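Local coordinates for UPF0311 protein CA_C3321 (Clostridium acetobutylicum ATCC 824, PDB 3G7G), which is of unknown function, a member of the UPF0311 (DUF3237) family that folds into an eight-stranded antiparallel beta-barrel, at residues A[79-84]-A[129-134]; A[142-145]-A[150-153]. One frame throughout, in Å; residues are numbered along the deposited sequence.

Interaction 1 of 2, residues A[79-84]-A[129-134]; sequences IRLDDG and PKYKWM
One carboxylate oxygen, OD2 of D83, takes two donors from the facing loop. The shorter bond comes from the phenol of Y131, whose OH donates a hydrogen bond to D83 OD2 at 2.6 Å. K130 adds a salt bridge, its NZ lying 3.1 Å from the same D83 OD2. Both donors arrive from one face of the carboxylate: the ammonium stays nearer its plane, on the anti side, while the phenol OH comes from above, 36° out of it. Seen from the tyrosine, D83 OD2 sits at the ring edge near the ring plane, and the two flat groups are steeply turned, 77° apart.

K130 gets there at full stretch. Its CG is anti to the backbone N (chi1 -170°) and every later torsion is also extended, which carries NZ alongside the phenol; on the way, K130 CG lies over one face of the Y131 ring, toward its rim. Next to the polar cluster L81 meets the tyrosine, with its CD1 3.6 Å from Y131 CE1 in an oblique approach. F51 packs on L81 and A85 touches Y131.

D83 belongs to a type I turn from L81 to G84 at the end of strand 71-81, closed by G84 N on L81 O at 2.8 Å. Its other oxygen, OD1, accepts from the backbone N of A85, the residue just after the turn, which holds the carboxylate that the loop 129-134 binds. On the far flank R80 grips G84 O side-on with NE and NH2, the oxygen close to the guanidinium plane. The contact thus joins the hairpin turn at one barrel end to the loop between strands 117-126 and 139-144, and the neighbouring ammonium and short phenol bond would probably favour an ionised D83.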
loop_
_atom_site.group_PDB
_atom_site.type_symbol
_atom_site.label_atom_id
_atom_site.label_comp_id
_atom_site.label_asym_id
_atom_site.label_seq_id
_atom_site.Cartn_x
_atom_site.Cartn_y
_atom_site.Cartn_z
ATOM N N ILE A 79 2.959 -15.530 13.585
ATOM C CA ILE A 79 3.683 -16.340 14.532
ATOM C C ILE A 79 2.841 -16.414 15.777
ATOM O O ILE A 79 2.004 -15.555 16.024
ATOM C CB ILE A 79 5.095 -15.809 14.826
ATOM C CG1 ILE A 79 5.114 -14.388 15.352
ATOM C CG2 ILE A 79 5.944 -15.763 13.565
ATOM C CD1 ILE A 79 6.539 -13.904 15.554
ATOM N N ARG A 80 3.051 -17.479 16.534
ATOM C CA ARG A 80 2.440 -17.685 17.804
ATOM C C ARG A 80 3.551 -17.859 18.797
ATOM O O ARG A 80 4.375 -18.749 18.638
ATOM C CB ARG A 80 1.631 -18.948 17.774
ATOM C CG ARG A 80 1.048 -19.312 19.134
ATOM C CD ARG A 80 -0.383 -19.633 18.997
ATOM N NE ARG A 80 -1.138 -18.466 19.369
ATOM C CZ ARG A 80 -2.185 -17.995 18.722
ATOM N NH1 ARG A 80 -2.609 -18.533 17.577
ATOM N NH2 ARG A 80 -2.770 -16.925 19.200
ATOM N N LEU A 81 3.552 -17.022 19.826
ATOM C CA LEU A 81 4.517 -17.131 20.880
ATOM C C LEU A 81 4.083 -18.132 21.947
ATOM O O LEU A 81 2.911 -18.474 22.068
ATOM C CB LEU A 81 4.771 -15.772 21.510
ATOM C CG LEU A 81 5.318 -14.694 20.587
ATOM C CD1 LEU A 81 5.849 -13.537 21.440
ATOM C CD2 LEU A 81 6.416 -15.273 19.720
ATOM N N ASP A 82 5.056 -18.552 22.735
ATOM C CA ASP A 82 4.869 -19.565 23.736
ATOM C C ASP A 82 3.975 -19.105 24.904
ATOM O O ASP A 82 3.465 -19.930 25.613
ATOM C CB ASP A 82 6.232 -20.036 24.256
ATOM C CG ASP A 82 7.030 -18.917 24.900
ATOM O OD1 ASP A 82 6.610 -17.727 24.751
ATOM O OD2 ASP A 82 8.075 -19.229 25.531
ATOM N N ASP A 83 3.787 -17.802 25.089
ATOM C CA ASP A 83 2.810 -17.292 26.047
ATOM C C ASP A 83 1.405 -17.200 25.442
ATOM O O ASP A 83 0.510 -16.689 26.073
ATOM C CB ASP A 83 3.239 -15.923 26.594
ATOM C CG ASP A 83 3.140 -14.785 25.554
ATOM O OD1 ASP A 83 2.790 -15.019 24.362
ATOM O OD2 ASP A 83 3.428 -13.642 25.949
ATOM N N GLY A 84 1.237 -17.676 24.213
ATOM C CA GLY A 84 -0.058 -17.718 23.539
ATOM C C GLY A 84 -0.418 -16.535 22.637
ATOM O O GLY A 84 -1.413 -16.607 21.911
ATOM N N PRO A 129 -1.646 -5.728 24.926
ATOM C CA PRO A 129 -0.738 -4.669 25.411
ATOM C C PRO A 129 0.742 -5.019 25.567
ATOM O O PRO A 129 1.584 -4.147 25.464
ATOM C CB PRO A 129 -1.324 -4.337 26.799
ATOM C CG PRO A 129 -2.766 -4.518 26.597
ATOM C CD PRO A 129 -2.861 -5.780 25.762
ATOM N N LYS A 130 1.071 -6.276 25.800
ATOM C CA LYS A 130 2.456 -6.665 25.984
ATOM C C LYS A 130 3.210 -6.470 24.677
ATOM O O LYS A 130 4.389 -6.161 24.706
ATOM C CB LYS A 130 2.541 -8.112 26.431
ATOM C CG LYS A 130 3.885 -8.557 26.866
ATOM C CD LYS A 130 3.911 -10.028 27.127
ATOM C CE LYS A 130 5.300 -10.459 27.644
ATOM N NZ LYS A 130 5.400 -11.960 27.682
ATOM N N TYR A 131 2.529 -6.628 23.549
ATOM C CA TYR A 131 3.182 -6.515 22.224
ATOM C C TYR A 131 2.743 -5.309 21.379
ATOM O O TYR A 131 3.106 -5.244 20.182
ATOM C CB TYR A 131 2.975 -7.815 21.424
ATOM C CG TYR A 131 3.483 -9.000 22.205
ATOM C CD1 TYR A 131 4.848 -9.268 22.285
ATOM C CD2 TYR A 131 2.604 -9.819 22.914
ATOM C CE1 TYR A 131 5.313 -10.323 23.035
ATOM C CE2 TYR A 131 3.061 -10.846 23.667
ATOM C CZ TYR A 131 4.416 -11.096 23.719
ATOM O OH TYR A 131 4.859 -12.146 24.447
ATOM N N LYS A 132 2.045 -4.332 21.971
ATOM C CA LYS A 132 1.589 -3.194 21.166
ATOM C C LYS A 132 2.754 -2.287 20.663
ATOM O O LYS A 132 2.616 -1.579 19.638
ATOM C CB LYS A 132 0.471 -2.420 21.860
ATOM C CG LYS A 132 -0.881 -3.159 21.819
ATOM C CD LYS A 132 -1.524 -3.184 20.406
ATOM C CE LYS A 132 -2.755 -4.060 20.392
ATOM N NZ LYS A 132 -3.638 -3.970 19.147
ATOM N N TRP A 133 3.893 -2.354 21.363
ATOM C CA TRP A 133 5.097 -1.651 20.969
ATOM C C TRP A 133 5.567 -2.038 19.565
ATOM O O TRP A 133 6.207 -1.240 18.894
ATOM C CB TRP A 133 6.224 -1.892 21.975
ATOM C CG TRP A 133 6.727 -3.314 22.058
ATOM C CD1 TRP A 133 6.261 -4.320 22.883
ATOM C CD2 TRP A 133 7.812 -3.883 21.317
ATOM N NE1 TRP A 133 6.973 -5.487 22.659
ATOM C CE2 TRP A 133 7.934 -5.244 21.716
ATOM C CE3 TRP A 133 8.680 -3.388 20.330
ATOM C CZ2 TRP A 133 8.899 -6.103 21.167
ATOM C CZ3 TRP A 133 9.639 -4.248 19.792
ATOM C CH2 TRP A 133 9.742 -5.580 20.213
ATOM N N MET A 134 5.203 -3.241 19.113
ATOM C CA MET A 134 5.589 -3.721 17.801
ATOM C C MET A 134 4.832 -2.958 16.729
ATOM O O MET A 134 5.247 -2.921 15.565
ATOM C CB MET A 134 5.353 -5.235 17.662
ATOM C CG MET A 134 6.153 -6.097 18.645
ATOM S SD MET A 134 6.037 -7.885 18.375
ATOM C CE MET A 134 7.134 -7.971 17.002
#

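Interaction 2 of 2, residues A[142-145]-A[150-153]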
loop_
_atom_site.group_PDB
_atom_site.type_symbol
_atom_site.label_atom_id
_atom_site.label_comp_id
_atom_site.label_asym_id
_atom_site.label_seq_id
_atom_site.Cartn_x
_atom_site.Cartn_y
_atom_site.Cartn_z
ATOM N N CYS A 142 17.102 -8.138 8.396
ATOM C CA CYS A 142 18.229 -8.637 7.607
ATOM C C CYS A 142 18.041 -10.115 7.382
ATOM O O CYS A 142 17.917 -10.865 8.342
ATOM C CB CYS A 142 19.548 -8.412 8.353
ATOM S SG CYS A 142 19.940 -6.655 8.518
ATOM N N ALA A 143 18.023 -10.535 6.122
ATOM C CA ALA A 143 17.714 -11.904 5.788
ATOM C C ALA A 143 18.866 -12.507 5.011
ATOM O O ALA A 143 19.688 -11.774 4.445
ATOM C CB ALA A 143 16.435 -11.986 4.985
ATOM N N SER A 144 18.925 -13.838 5.019
ATOM C CA SER A 144 19.836 -14.615 4.149
ATOM C C SER A 144 19.271 -15.968 3.771
ATOM O O SER A 144 18.248 -16.395 4.311
ATOM C CB SER A 144 21.184 -14.822 4.836
ATOM O OG SER A 144 21.025 -15.001 6.234
ATOM N N ARG A 145 19.953 -16.646 2.846
ATOM C CA ARG A 145 19.790 -18.116 2.661
ATOM C C ARG A 145 20.963 -18.944 3.215
ATOM O O ARG A 145 20.771 -20.069 3.701
ATOM C CB ARG A 145 19.562 -18.460 1.200
ATOM C CG ARG A 145 18.104 -18.424 0.823
ATOM C CD ARG A 145 17.726 -17.033 0.373
ATOM N NE ARG A 145 18.134 -16.810 -1.011
ATOM C CZ ARG A 145 17.420 -17.177 -2.076
ATOM N NH1 ARG A 145 17.872 -16.921 -3.303
ATOM N NH2 ARG A 145 16.254 -17.803 -1.930
ATOM N N VAL A 150 15.406 -19.712 5.117
ATOM C CA VAL A 150 15.738 -18.291 5.183
ATOM C C VAL A 150 15.847 -17.895 6.651
ATOM O O VAL A 150 15.011 -18.269 7.460
ATOM C CB VAL A 150 14.787 -17.392 4.348
ATOM C CG1 VAL A 150 13.334 -17.661 4.645
ATOM C CG2 VAL A 150 15.117 -15.902 4.544
ATOM N N LEU A 151 16.935 -17.214 6.990
ATOM C CA LEU A 151 17.183 -16.699 8.337
ATOM C C LEU A 151 16.819 -15.230 8.316
ATOM O O LEU A 151 17.358 -14.480 7.511
ATOM C CB LEU A 151 18.663 -16.853 8.728
ATOM C CG LEU A 151 19.081 -16.307 10.107
ATOM C CD1 LEU A 151 18.285 -16.988 11.236
ATOM C CD2 LEU A 151 20.623 -16.425 10.384
ATOM N N LEU A 152 15.894 -14.831 9.179
ATOM C CA LEU A 152 15.500 -13.438 9.320
ATOM C C LEU A 152 15.890 -12.951 10.684
ATOM O O LEU A 152 15.554 -13.582 11.660
ATOM C CB LEU A 152 13.994 -13.304 9.171
ATOM C CG LEU A 152 13.396 -13.918 7.914
ATOM C CD1 LEU A 152 11.894 -14.123 8.128
ATOM C CD2 LEU A 152 13.719 -13.022 6.727
ATOM N N LYS A 153 16.628 -11.857 10.750
ATOM C CA LYS A 153 16.948 -11.182 12.002
ATOM C C LYS A 153 16.242 -9.833 12.029
ATOM O O LYS A 153 16.395 -9.038 11.102
ATOM C CB LYS A 153 18.455 -10.977 12.142
ATOM C CG LYS A 153 19.163 -12.186 12.691
ATOM C CD LYS A 153 20.656 -12.269 12.277
ATOM C CE LYS A 153 21.430 -13.158 13.274
ATOM N NZ LYS A 153 22.671 -13.808 12.732
#
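A143 presses its methyl group against L152, CB to CD2 at 3.4 Å, which is tight for two carbons. They form a non-hydrogen-bonded pair in the antiparallel hairpin of strands 139-144 and 150-157, the last two strands in the order of the closed beta-barrel. The short strand axes run 4.8 Å apart at 167°. L152 has its CG anti to the carbonyl carbon (chi1 -53°), which brings the CD2 methyl back against the alanine CB.

Hydrogen-bonded pairs flank this one. C142 and K153 exchange bonds in both directions, C142 N to K153 O and K153 N to C142 O, each 2.9 Å. S144 and L151 do the same with S144 N to L151 O at 3.0 Å and L151 N to S144 O at 3.1 Å. The side chains of these four residues share the face opposite A143 and L152; on it S144 OG comes no nearer to L151 than its CB, at 3.9 Å.

Strands to both sides continue the sheet. A143 bonds through its backbone to F118 of strand 117-126, while V150 and L152 bond to I19 and I17 of strand 11-30, and this second set of bonds closes the barrel. F118 also touches A143 and V150 on their side of the sheet. C142, on the other face, packs on M9 of another subunit.

At the loop end of the ladder the backbone carbonyl of S144 is met by carbon as well as by nitrogen: V150 sets CG2 anti to its backbone N, leaving that methyl 3.2 Å from S144 O.

How the interactions relate
Both contacts belong to the same closed antiparallel barrel, but to different parts of it. Interaction 2 is sheet pairing near the middle, its centre about 7 Å from the chain centre, whereas interaction 1 joins a turn to a loop at one end, about 19 Å out. Their centres lie 21 Å apart, and their nearest atoms, about 8 Å apart, do not touch. The chain passes from the loop 129-134 into strand 139-144, so one follows the other in sequence. Strand 11-30 is common ground: M134 rests on F15 and I79 on I17, and the same strand flanks 150-153 in interaction 2.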